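PDB 3CEA: Myo-inositol 2-dehydrogenase from Lactobacillus plantarum WCFS1, which probably catalyses the NAD-dependent oxidation of myo-inositol to its 2-keto derivative, scyllo-inosose, holding the cofactor on a Rossmann-fold domain. Local coordinates for residues V203-L208 with A228-S233; I153-G158 with I237-G242; A177-I182 with I220-T225; D162-M167 with H245-N250; E267-N272 with R284-S289. One frame throughout, in Å; residues are numbered along the deposited sequence.

Contact 1 (V203-L208 with A228-S233); sequences VQAYGL and AQLKMS
Tyr206 stands across from Gln229 in an antiparallel pair, yet its ring turns away from that partner: beside it lies the ring of Tyr206 of the second subunit, the two planes inclined by about 60°. With CG swung to the far side from the backbone N (chi1 180°), Tyr206 meets Gln229 only at its root, CB lying 4.0 Å from Gln229 O, and its hydroxyl goes on to OE1 of Gln204 in the second subunit. The frame is an antiparallel beta ladder between neighbouring strands of the large mixed sheet of the C-terminal domain. Tyr206 N reaches Gln229 O at 2.9 Å and Gln229 N returns to Tyr206 O at 2.8 Å; two residues along, at the next hydrogen-bonded pair, Lys231 N bonds to Gln204 O at 3.0 Å. There the ladder ends in a classic beta bulge, since Val203 and Gln204 both face Lys231. Val203 N makes the strong bond, Gln204 N a weak one to the same oxygen. On the face carrying Ala205 and Leu230, Leu230 CD2 presses on Ala205 CB at 3.7 Å, and Cys332 of helix 319-338 covers both. The face with Gln204, Tyr206, Gln229 and Lys231 meets the second subunit. At the bulge the extended Lys231 chain runs alongside Val203, its CG 4.1 Å from Val203 CG2, while Val203 CG2 itself rests 3.4 Å from Lys231 O.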
# COMPACT_ATOMS: atom_id res chain seq x y z
N VAL A 203 -0.21 34.78 6.11
CA VAL A 203 -0.23 36.03 6.86
C VAL A 203 0.45 35.90 8.23
O VAL A 203 0.76 36.91 8.87
CB VAL A 203 -1.67 36.59 7.02
CG1 VAL A 203 -2.26 36.92 5.66
CG2 VAL A 203 -2.57 35.62 7.79
N GLN A 204 0.68 34.67 8.67
CA GLN A 204 1.24 34.39 9.99
C GLN A 204 2.00 33.07 10.00
O GLN A 204 1.58 32.10 9.37
CB GLN A 204 0.12 34.35 11.03
CG GLN A 204 0.58 34.49 12.48
CD GLN A 204 -0.58 34.58 13.44
OE1 GLN A 204 -1.29 33.60 13.68
NE2 GLN A 204 -0.79 35.76 14.00
N ALA A 205 3.12 33.05 10.72
CA ALA A 205 3.97 31.87 10.78
C ALA A 205 4.43 31.55 12.20
O ALA A 205 4.81 32.43 12.97
CB ALA A 205 5.18 32.03 9.87
N TYR A 206 4.37 30.26 12.53
CA TYR A 206 4.92 29.73 13.76
C TYR A 206 5.93 28.66 13.38
O TYR A 206 5.58 27.67 12.75
CB TYR A 206 3.82 29.13 14.63
CG TYR A 206 4.29 28.54 15.95
CD1 TYR A 206 5.10 29.26 16.82
CD2 TYR A 206 3.88 27.26 16.34
CE1 TYR A 206 5.52 28.72 18.03
CE2 TYR A 206 4.28 26.72 17.56
CZ TYR A 206 5.10 27.45 18.40
OH TYR A 206 5.51 26.91 19.59
N GLY A 207 7.19 28.89 13.76
CA GLY A 207 8.26 27.96 13.44
C GLY A 207 8.94 27.42 14.68
O GLY A 207 9.12 28.13 15.67
N LEU A 208 9.32 26.14 14.62
CA LEU A 208 10.07 25.49 15.69
C LEU A 208 11.19 24.66 15.09
O LEU A 208 11.01 24.02 14.05
CB LEU A 208 9.16 24.62 16.56
CG LEU A 208 8.15 25.34 17.46
CD1 LEU A 208 7.07 24.38 17.93
CD2 LEU A 208 8.85 25.98 18.66
N ALA A 228 7.02 24.25 10.66
CA ALA A 228 6.29 25.52 10.58
C ALA A 228 4.80 25.31 10.40
O ALA A 228 4.38 24.44 9.63
CB ALA A 228 6.84 26.38 9.46
N GLN A 229 4.00 26.10 11.11
CA GLN A 229 2.57 26.19 10.86
C GLN A 229 2.25 27.57 10.32
O GLN A 229 2.84 28.56 10.76
CB GLN A 229 1.76 25.89 12.12
CG GLN A 229 0.26 25.70 11.87
CD GLN A 229 -0.48 25.13 13.05
OE1 GLN A 229 -0.16 24.04 13.53
NE2 GLN A 229 -1.48 25.85 13.54
N LEU A 230 1.33 27.64 9.36
CA LEU A 230 1.02 28.88 8.65
C LEU A 230 -0.48 29.17 8.58
O LEU A 230 -1.30 28.27 8.38
CB LEU A 230 1.59 28.86 7.22
CG LEU A 230 3.05 28.50 6.92
CD1 LEU A 230 3.23 28.31 5.42
CD2 LEU A 230 4.04 29.55 7.44
N LYS A 231 -0.82 30.44 8.73
CA LYS A 231 -2.18 30.92 8.53
C LYS A 231 -2.22 31.59 7.17
O LYS A 231 -1.43 32.50 6.90
CB LYS A 231 -2.57 31.90 9.64
CG LYS A 231 -4.04 32.27 9.67
CD LYS A 231 -4.34 33.29 10.76
CE LYS A 231 -5.84 33.59 10.83
NZ LYS A 231 -6.16 34.60 11.88
N MSE A 232 -3.11 31.14 6.29
CA MSE A 232 -3.24 31.71 4.95
C MSE A 232 -4.26 32.84 4.92
O MSE A 232 -5.11 32.95 5.80
CB MSE A 232 -3.58 30.64 3.91
CG MSE A 232 -2.67 29.42 3.91
SE MSE A 232 -0.80 29.78 3.54
CE MSE A 232 -0.95 30.27 1.67
N SER A 233 -4.18 33.67 3.87
CA SER A 233 -4.99 34.88 3.73
C SER A 233 -6.50 34.65 3.60
O SER A 233 -7.28 35.58 3.79
CB SER A 233 -4.49 35.71 2.53
OG SER A 233 -4.50 34.95 1.33

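Contact 2 (I153-G158 with I237-G242)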
# COMPACT_ATOMS: atom_id res chain seq x y z
N ILE A 153 -9.96 23.62 -0.52
CA ILE A 153 -8.80 23.28 0.31
C ILE A 153 -8.99 23.84 1.72
O ILE A 153 -9.40 24.99 1.89
CB ILE A 153 -7.49 23.81 -0.30
CG1 ILE A 153 -7.27 23.23 -1.70
CG2 ILE A 153 -6.29 23.50 0.60
CD1 ILE A 153 -6.49 24.13 -2.64
N ILE A 154 -8.70 23.02 2.72
CA ILE A 154 -8.75 23.47 4.11
C ILE A 154 -7.39 23.40 4.81
O ILE A 154 -7.11 24.17 5.73
CB ILE A 154 -9.86 22.74 4.95
CG1 ILE A 154 -9.58 21.24 5.07
CG2 ILE A 154 -11.25 23.01 4.36
CD1 ILE A 154 -10.62 20.47 5.86
N TYR A 155 -6.54 22.48 4.35
CA TYR A 155 -5.25 22.24 4.99
C TYR A 155 -4.25 21.58 4.05
O TYR A 155 -4.62 20.74 3.22
CB TYR A 155 -5.43 21.37 6.25
CG TYR A 155 -4.13 20.93 6.90
CD1 TYR A 155 -3.46 21.77 7.78
CD2 TYR A 155 -3.58 19.68 6.63
CE1 TYR A 155 -2.27 21.38 8.39
CE2 TYR A 155 -2.39 19.27 7.22
CZ TYR A 155 -1.74 20.13 8.10
OH TYR A 155 -0.57 19.73 8.70
N MSE A 156 -2.98 21.95 4.18
CA MSE A 156 -1.91 21.38 3.38
C MSE A 156 -0.70 21.06 4.23
O MSE A 156 -0.37 21.78 5.17
CB MSE A 156 -1.52 22.31 2.23
CG MSE A 156 -2.64 22.54 1.21
SE MSE A 156 -2.08 23.53 -0.35
CE MSE A 156 -0.73 22.29 -1.05
N ARG A 157 -0.03 19.96 3.90
CA ARG A 157 1.12 19.51 4.66
C ARG A 157 2.26 19.14 3.72
O ARG A 157 2.10 18.29 2.84
CB ARG A 157 0.74 18.32 5.55
CG ARG A 157 1.82 17.86 6.50
CD ARG A 157 1.29 16.80 7.47
NE ARG A 157 0.56 15.72 6.79
CZ ARG A 157 1.13 14.68 6.19
NH1 ARG A 157 2.46 14.55 6.16
NH2 ARG A 157 0.37 13.75 5.61
N GLY A 158 3.40 19.80 3.90
CA GLY A 158 4.57 19.55 3.08
C GLY A 158 5.71 18.98 3.91
O GLY A 158 6.08 19.55 4.93
N ILE A 237 -4.89 26.39 6.44
CA ILE A 237 -3.83 26.15 7.40
C ILE A 237 -2.81 25.20 6.78
O ILE A 237 -3.18 24.31 6.01
CB ILE A 237 -4.38 25.58 8.74
CG1 ILE A 237 -5.51 26.48 9.27
CG2 ILE A 237 -3.26 25.47 9.78
CD1 ILE A 237 -6.49 25.77 10.18
N ALA A 238 -1.53 25.40 7.07
CA ALA A 238 -0.49 24.58 6.48
C ALA A 238 0.63 24.26 7.46
O ALA A 238 0.97 25.07 8.32
CB ALA A 238 0.07 25.23 5.21
N THR A 239 1.19 23.06 7.31
CA THR A 239 2.37 22.64 8.06
C THR A 239 3.48 22.34 7.08
O THR A 239 3.25 21.72 6.04
CB THR A 239 2.08 21.39 8.92
OG1 THR A 239 0.99 21.65 9.80
CG2 THR A 239 3.30 20.98 9.74
N LEU A 240 4.69 22.79 7.40
CA LEU A 240 5.89 22.47 6.62
C LEU A 240 6.91 21.80 7.52
O LEU A 240 7.19 22.27 8.62
CB LEU A 240 6.52 23.72 6.01
CG LEU A 240 5.68 24.84 5.41
CD1 LEU A 240 6.51 26.11 5.38
CD2 LEU A 240 5.18 24.48 4.02
N ILE A 241 7.48 20.69 7.04
CA ILE A 241 8.54 20.01 7.75
C ILE A 241 9.77 19.81 6.87
O ILE A 241 9.69 19.18 5.81
CB ILE A 241 8.07 18.67 8.36
CG1 ILE A 241 6.93 18.93 9.36
CG2 ILE A 241 9.24 17.94 9.02
CD1 ILE A 241 6.58 17.75 10.21
N GLY A 242 10.89 20.37 7.30
CA GLY A 242 12.17 20.16 6.66
C GLY A 242 13.06 19.37 7.59
O GLY A 242 13.20 19.71 8.76
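Tyr155 reaches past its own strand partner to bond a side chain two residues further along the neighbouring strand: its OH donates to Thr239 OG1 at 2.7 Å. In this parallel ladder Tyr155 pairs with Ile237 and Arg157 with Thr239, so the phenol ring has to slant across the sheet. The torsion chi1 of 174°, which sets CG opposite the backbone N, lays the ring along this line, CD1 passing 3.1 Å from Ile237 O and 4.0 Å from Ile237 CB. Thr239 OG1 then meets the ring at its edge, near its plane. Beneath runs a regular set of backbone bonds, among them Met156 N to Ile237 O at 3.0 Å, Thr239 N to Met156 O at 2.9 Å and Ile241 N to Gly158 O at 2.8 Å. A phenylalanine in place of Tyr155 would keep the ring but would probably leave Thr239 OG1 without its buried donor. Strands 153-163 and 237-243 are the one parallel pair in the mixed sheet of this domain, and on its other side Tyr155 shares a classic beta bulge with Ile154, both opposite Met257. Arg157 sends its guanidinium away to Glu255 and Glu253, and its NE to Tyr159 OH of the second subunit. Because the Tyr155 hydroxyl donates to Thr239 OG1, its proton is used within the chain, and the buried pair adds a side-chain bond to those of the backbones.

Contact 3 (A177-I182 with I220-T225); sequences ADSGGI and IGEFET
The entrance to helix 182-198, with Gly181 in the N-cap position, is where the 220-225 loop docks, and Glu222 carries most of the polar contact. Its chain bends at chi2 (-87°), which folds the carboxylate back over the 179-182 backbone. OE2 accepts the Ser179 hydroxyl at 2.6 Å on its syn lone pair, the side of the other oxygen. That other oxygen, OE1, accepts a proton from a water at 2.8 Å, and the same water takes the N-H of Ile182 at 2.8 Å and that of Phe223 at 3.0 Å. One water thus ties the first turn of the helix, the carboxylate and the incoming loop together. Such a carboxylate beside the N-terminal end of a helix is likely to be steadied by the helix dipole. Both loops belong to the GFO/IDH/MocA-type C-terminal domain, in the part that approaches the cofactor: the Ser179 side chain is about 7 Å from the bound NAD. Gly181 has a positive phi, and a CB there would be jammed against the carbonyl O of Gly180. Beyond the water an apolar side chain meets polar backbone: Ile182 leans on loop carbonyls, its CB 3.6 Å from Phe223 O and its CD1 3.7 Å from Glu224 O. Gln333 of helix 319-338 touches both Ile182 and Phe223, and Asn211 bonds Glu222 O through ND2 and Glu224 N through OD1.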
# COMPACT_ATOMS: atom_id res chain seq x y z
N ALA A 177 29.26 27.31 2.60
CA ALA A 177 28.42 28.47 2.30
C ALA A 177 27.16 28.50 3.17
O ALA A 177 26.69 27.46 3.64
CB ALA A 177 28.04 28.49 0.82
N ASP A 178 26.63 29.70 3.38
CA ASP A 178 25.36 29.90 4.06
C ASP A 178 24.24 29.32 3.19
O ASP A 178 24.01 29.79 2.07
CB ASP A 178 25.14 31.40 4.31
CG ASP A 178 24.05 31.69 5.34
OD1 ASP A 178 23.17 30.84 5.59
OD2 ASP A 178 24.07 32.81 5.90
N SER A 179 23.56 28.29 3.70
CA SER A 179 22.42 27.69 3.00
C SER A 179 21.15 28.51 3.22
O SER A 179 20.22 28.46 2.41
CB SER A 179 22.21 26.24 3.43
OG SER A 179 21.60 26.17 4.70
N GLY A 180 21.12 29.24 4.34
CA GLY A 180 19.98 30.07 4.70
C GLY A 180 19.08 29.44 5.74
O GLY A 180 18.01 29.97 6.04
N GLY A 181 19.51 28.31 6.29
CA GLY A 181 18.72 27.58 7.27
C GLY A 181 17.79 26.56 6.66
O GLY A 181 17.58 26.53 5.44
N ILE A 182 17.21 25.73 7.52
CA ILE A 182 16.37 24.60 7.10
C ILE A 182 15.09 25.00 6.35
O ILE A 182 14.70 24.34 5.39
CB ILE A 182 16.06 23.65 8.30
CG1 ILE A 182 15.34 22.37 7.84
CG2 ILE A 182 15.28 24.37 9.41
CD1 ILE A 182 16.23 21.36 7.15
N ILE A 220 27.76 24.50 13.14
CA ILE A 220 27.76 25.33 11.93
C ILE A 220 26.50 26.21 11.83
O ILE A 220 26.18 26.73 10.75
CB ILE A 220 27.97 24.49 10.63
CG1 ILE A 220 26.89 23.41 10.49
CG2 ILE A 220 29.38 23.89 10.59
CD1 ILE A 220 26.70 22.89 9.06
N GLY A 221 25.81 26.36 12.95
CA GLY A 221 24.63 27.23 13.04
C GLY A 221 23.41 26.72 12.29
O GLY A 221 22.56 27.51 11.86
N GLU A 222 23.31 25.41 12.15
CA GLU A 222 22.21 24.78 11.42
C GLU A 222 21.29 23.98 12.35
O GLU A 222 21.73 23.48 13.39
CB GLU A 222 22.75 23.87 10.32
CG GLU A 222 23.30 24.60 9.09
CD GLU A 222 22.23 24.91 8.04
OE1 GLU A 222 21.07 24.44 8.19
OE2 GLU A 222 22.56 25.61 7.07
N PHE A 223 20.01 23.89 11.98
CA PHE A 223 19.05 23.05 12.69
C PHE A 223 18.63 21.86 11.83
O PHE A 223 18.28 22.03 10.66
CB PHE A 223 17.81 23.86 13.09
CG PHE A 223 18.10 24.95 14.09
CD1 PHE A 223 18.30 24.64 15.44
CD2 PHE A 223 18.17 26.28 13.69
CE1 PHE A 223 18.57 25.64 16.37
CE2 PHE A 223 18.43 27.29 14.61
CZ PHE A 223 18.63 26.97 15.96
N GLU A 224 18.66 20.67 12.43
CA GLU A 224 18.30 19.44 11.72
C GLU A 224 16.86 19.45 11.20
O GLU A 224 16.61 19.12 10.04
CB GLU A 224 18.56 18.22 12.60
CG GLU A 224 18.51 16.88 11.86
CD GLU A 224 17.10 16.35 11.69
OE1 GLU A 224 16.33 16.37 12.68
OE2 GLU A 224 16.74 15.92 10.57
N THR A 225 15.93 19.83 12.07
CA THR A 225 14.51 19.82 11.72
C THR A 225 13.89 21.20 11.90
O THR A 225 14.22 21.93 12.83
CB THR A 225 13.72 18.76 12.54
OG1 THR A 225 14.21 17.45 12.22
CG2 THR A 225 12.22 18.79 12.24
O HOH W 1 18.98 25.53 9.70

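Contact 4 (D162-M167 with H245-N250); sequences DPISGM and HAAHGN
Pro163 and Ala246 form a single parallel bridge, Ala246 N bonding to Asp162 O at 3.1 Å and Ile164 N to Ala246 O at 2.8 Å, before the two chains part. Just past the bridge, Ile164 slides over one face of the His245 imidazole in a CH-pi contact, its CG1 3.8 Å from the ring centroid and 23° off the normal, displaced toward the rim. CG1 lies beside the backbone N and opposite the carbonyl carbon (chi1 -58°), which brings it over the ring. Met167, present as selenomethionine, comes from another direction: its SE lies at the edge of that ring, 5.2 Å from the centroid. The imidazole is pinned from outside as well, because ND1 bonds to Ser259 O of the second subunit. Pro163 packs on the far end of the 245-250 loop, with CB 3.4 Å from Gly249 O. Asp162 and Asn250 lie side by side, carboxylate and amide planes 61° apart, joined by a water that donates to Asp162 OD1 and accepts from Asn250 ND2 at 3.3 Å; ND2 also bonds to Ile161 O. The side chain of Asp162 is about 8 Å from the bound NAD. The contact sits where strand 153-163 runs out into helix 167-176, with the loop leading from strand 245-246 to strand 251-258 folded against this junction.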
# COMPACT_ATOMS: atom_id res chain seq x y z
N ASP A 162 15.62 14.82 3.93
CA ASP A 162 16.76 14.09 3.37
C ASP A 162 17.05 12.83 4.20
O ASP A 162 16.69 12.78 5.37
CB ASP A 162 18.00 14.98 3.34
CG ASP A 162 18.00 15.97 2.19
OD1 ASP A 162 17.07 15.95 1.35
OD2 ASP A 162 18.96 16.78 2.11
N PRO A 163 17.70 11.82 3.59
CA PRO A 163 18.13 10.64 4.34
C PRO A 163 19.44 10.86 5.11
O PRO A 163 20.21 11.75 4.77
CB PRO A 163 18.33 9.59 3.26
CG PRO A 163 18.70 10.36 2.05
CD PRO A 163 18.04 11.71 2.15
N ILE A 164 19.68 10.02 6.12
CA ILE A 164 20.88 10.08 6.96
C ILE A 164 22.19 9.97 6.15
O ILE A 164 23.22 10.51 6.55
CB ILE A 164 20.86 9.00 8.08
CG1 ILE A 164 19.62 9.16 8.98
CG2 ILE A 164 22.14 9.06 8.94
CD1 ILE A 164 19.33 7.96 9.87
N SER A 165 22.13 9.26 5.03
CA SER A 165 23.28 9.10 4.14
C SER A 165 23.74 10.43 3.54
O SER A 165 24.91 10.60 3.18
CB SER A 165 22.97 8.11 3.02
OG SER A 165 21.88 8.55 2.23
N GLY A 166 22.81 11.38 3.45
CA GLY A 166 23.09 12.71 2.91
C GLY A 166 23.68 13.71 3.89
O GLY A 166 23.98 14.84 3.52
N MSE A 167 23.84 13.29 5.15
CA MSE A 167 24.38 14.17 6.20
C MSE A 167 25.78 14.72 5.90
O MSE A 167 26.05 15.90 6.15
CB MSE A 167 24.35 13.49 7.57
CG MSE A 167 23.02 13.61 8.31
SE MSE A 167 22.53 15.44 8.86
CE MSE A 167 24.03 15.80 10.07
N HIS A 245 17.46 13.77 8.44
CA HIS A 245 17.85 12.58 9.18
C HIS A 245 16.87 11.40 9.10
O HIS A 245 16.71 10.65 10.07
CB HIS A 245 18.11 12.94 10.65
CG HIS A 245 19.35 12.32 11.21
ND1 HIS A 245 19.34 11.12 11.89
CD2 HIS A 245 20.64 12.74 11.20
CE1 HIS A 245 20.57 10.83 12.28
NE2 HIS A 245 21.38 11.79 11.87
N ALA A 246 16.22 11.22 7.95
CA ALA A 246 15.36 10.06 7.73
C ALA A 246 16.20 8.80 7.47
O ALA A 246 17.25 8.87 6.81
CB ALA A 246 14.40 10.30 6.57
N ALA A 247 15.74 7.67 8.01
CA ALA A 247 16.43 6.40 7.85
C ALA A 247 16.07 5.68 6.54
O ALA A 247 16.92 5.03 5.94
CB ALA A 247 16.16 5.49 9.04
N HIS A 248 14.82 5.82 6.10
CA HIS A 248 14.32 5.08 4.94
C HIS A 248 14.78 5.60 3.58
O HIS A 248 15.02 4.83 2.66
CB HIS A 248 12.79 4.95 4.98
CG HIS A 248 12.05 6.25 4.85
ND1 HIS A 248 12.07 7.22 5.82
CD2 HIS A 248 11.25 6.72 3.86
CE1 HIS A 248 11.33 8.25 5.44
NE2 HIS A 248 10.82 7.97 4.25
N GLY A 249 14.91 6.92 3.47
CA GLY A 249 15.34 7.56 2.23
C GLY A 249 14.97 9.03 2.20
O GLY A 249 14.89 9.68 3.24
N ASN A 250 14.77 9.55 0.99
CA ASN A 250 14.32 10.93 0.81
C ASN A 250 12.80 10.98 0.82
O ASN A 250 12.15 10.38 -0.04
CB ASN A 250 14.87 11.49 -0.51
CG ASN A 250 14.35 12.88 -0.83
OD1 ASN A 250 13.86 13.13 -1.94
ND2 ASN A 250 14.45 13.80 0.12
O HOH W 2 14.83 17.02 -0.51

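Contact 5 (E267-N272 with R284-S289); sequences EHPDLN and RPSLQS
Leu271 lies between Pro285 and Leu287, its CD2 4.2 Å from Pro285 CB and its CD1 4.3 Å from Leu287 CD2, while Pro269 closes the same apolar centre against Leu287. Two backbone bonds hold these residues together: Leu287 N to Pro269 O at 2.7 Å and Leu271 N to Pro285 O at 2.8 Å. An inverse gamma turn centred on Pro269 bends the first chain, and Asp270 makes a lone beta bridge with Ser286. Further out, Arg284 folds back through bends at chi2 (-63°) and chi3 (-66°) to lay its guanidinium against Asp270 and Asn272. NH2 donates to Asn272 O at 2.7 Å, bent to 137° at the hydrogen. Asp270 OD2 sits instead over a face of the group, 3.4 Å from NH2, a salt bridge of charges alone with no N-H aimed at it. A water near the guanidinium edge accepts from Arg284 NE at 2.8 Å, with Asn272 O and Pro285 O competing for its protons. A leucine at Arg284 would probably leave the Asp270 carboxylate without this countercharge and Asn272 O without its direct side-chain donor. Another water joins Asp270 OD1 to Ser286 OG. Strand 262-265 leads into the first loop, strand 274-278 lies between the two, helix 290-293 follows the second, and strand 283-284 runs into the second at Arg284, which carries the sheet on into the third subunit.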
# COMPACT_ATOMS: atom_id res chain seq x y z
N GLU A 267 3.32 9.76 -0.56
CA GLU A 267 3.12 9.29 0.81
C GLU A 267 4.30 8.42 1.23
O GLU A 267 4.85 8.59 2.33
CB GLU A 267 1.81 8.52 0.91
CG GLU A 267 1.24 8.41 2.31
CD GLU A 267 -0.24 8.07 2.32
OE1 GLU A 267 -0.82 7.84 1.24
OE2 GLU A 267 -0.83 8.05 3.42
N HIS A 268 4.68 7.50 0.35
CA HIS A 268 5.91 6.73 0.48
C HIS A 268 6.81 7.02 -0.73
O HIS A 268 6.32 7.12 -1.86
CB HIS A 268 5.62 5.22 0.55
CG HIS A 268 4.71 4.83 1.67
ND1 HIS A 268 3.92 3.70 1.62
CD2 HIS A 268 4.45 5.41 2.87
CE1 HIS A 268 3.23 3.60 2.74
NE2 HIS A 268 3.53 4.63 3.51
N PRO A 269 8.13 7.16 -0.50
CA PRO A 269 9.02 7.51 -1.61
C PRO A 269 9.50 6.27 -2.37
O PRO A 269 10.70 6.00 -2.43
CB PRO A 269 10.18 8.20 -0.90
CG PRO A 269 10.24 7.56 0.46
CD PRO A 269 8.87 6.99 0.76
N ASP A 270 8.57 5.53 -2.96
CA ASP A 270 8.88 4.25 -3.61
C ASP A 270 9.91 4.40 -4.72
O ASP A 270 9.78 5.25 -5.60
CB ASP A 270 7.60 3.59 -4.15
CG ASP A 270 6.55 3.35 -3.07
OD1 ASP A 270 6.90 3.16 -1.88
OD2 ASP A 270 5.35 3.36 -3.43
N LEU A 271 10.95 3.56 -4.66
CA LEU A 271 12.02 3.54 -5.65
C LEU A 271 11.52 3.10 -7.02
O LEU A 271 11.84 3.71 -8.04
CB LEU A 271 13.16 2.62 -5.18
CG LEU A 271 14.34 2.37 -6.11
CD1 LEU A 271 15.19 3.62 -6.32
CD2 LEU A 271 15.20 1.23 -5.58
N ASN A 272 10.74 2.02 -7.04
CA ASN A 272 10.24 1.44 -8.27
C ASN A 272 8.92 0.71 -8.05
O ASN A 272 8.20 1.00 -7.09
CB ASN A 272 11.30 0.51 -8.88
CG ASN A 272 11.83 -0.52 -7.89
OD1 ASN A 272 11.14 -0.94 -6.96
ND2 ASN A 272 13.07 -0.92 -8.09
N ARG A 284 8.74 -1.95 0.61
CA ARG A 284 8.92 -1.11 -0.57
C ARG A 284 10.18 -0.28 -0.43
O ARG A 284 10.22 0.67 0.37
CB ARG A 284 7.71 -0.20 -0.81
CG ARG A 284 6.46 -0.93 -1.27
CD ARG A 284 6.66 -1.61 -2.63
NE ARG A 284 6.86 -0.66 -3.72
CZ ARG A 284 5.87 -0.12 -4.43
NH1 ARG A 284 4.61 -0.41 -4.17
NH2 ARG A 284 6.15 0.73 -5.41
N PRO A 285 11.24 -0.62 -1.21
CA PRO A 285 12.49 0.13 -1.22
C PRO A 285 12.23 1.57 -1.62
O PRO A 285 11.33 1.84 -2.42
CB PRO A 285 13.31 -0.58 -2.31
CG PRO A 285 12.74 -1.94 -2.39
CD PRO A 285 11.28 -1.78 -2.12
N SER A 286 13.01 2.49 -1.05
CA SER A 286 12.77 3.92 -1.21
C SER A 286 13.83 4.63 -2.05
O SER A 286 14.95 4.14 -2.19
CB SER A 286 12.64 4.59 0.16
OG SER A 286 11.59 4.01 0.92
N LEU A 287 13.43 5.77 -2.61
CA LEU A 287 14.34 6.68 -3.29
C LEU A 287 15.26 7.30 -2.26
O LEU A 287 14.84 7.57 -1.13
CB LEU A 287 13.55 7.80 -3.99
CG LEU A 287 12.62 7.45 -5.16
CD1 LEU A 287 11.42 8.36 -5.16
CD2 LEU A 287 13.37 7.52 -6.48
N GLN A 288 16.51 7.53 -2.65
CA GLN A 288 17.55 7.98 -1.71
C GLN A 288 17.98 9.44 -1.87
O GLN A 288 18.77 9.94 -1.06
CB GLN A 288 18.77 7.05 -1.79
CG GLN A 288 18.50 5.62 -1.33
CD GLN A 288 17.91 5.56 0.07
OE1 GLN A 288 18.52 6.05 1.03
NE2 GLN A 288 16.73 4.96 0.19
N SER A 289 17.47 10.12 -2.89
CA SER A 289 17.86 11.51 -3.13
C SER A 289 16.78 12.30 -3.86
O SER A 289 15.94 11.73 -4.56
CB SER A 289 19.18 11.59 -3.90
OG SER A 289 19.07 10.96 -5.16
O HOH W 3 9.22 3.20 -0.42
O HOH W 4 9.31 0.34 -4.54

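Overall arrangement
Segments 153-158 and 162-167 come first and wait longest for their partners. Next, 177-182 opens contact 3 and 203-208 opens contact 1; they cross, since 220-225 closes contact 3 before 228-233 closes contact 1. Then 237-242 closes contact 2 and 245-250 closes contact 4, crossing likewise, so both earlier loops lie within them. Contacts 1 and 2 join neighbouring strands of one mixed sheet and are linked through Leu230 and Ala238. Contact 3 joins the start of helix 182-198 to the loop before strand 225-232, and contact 4 the end of strand 153-163 to the loop after strand 245-246, with NAD nearby. Contact 5 closes a short separate loop, fastened to contact 4 by Asn250 N to Leu287 O.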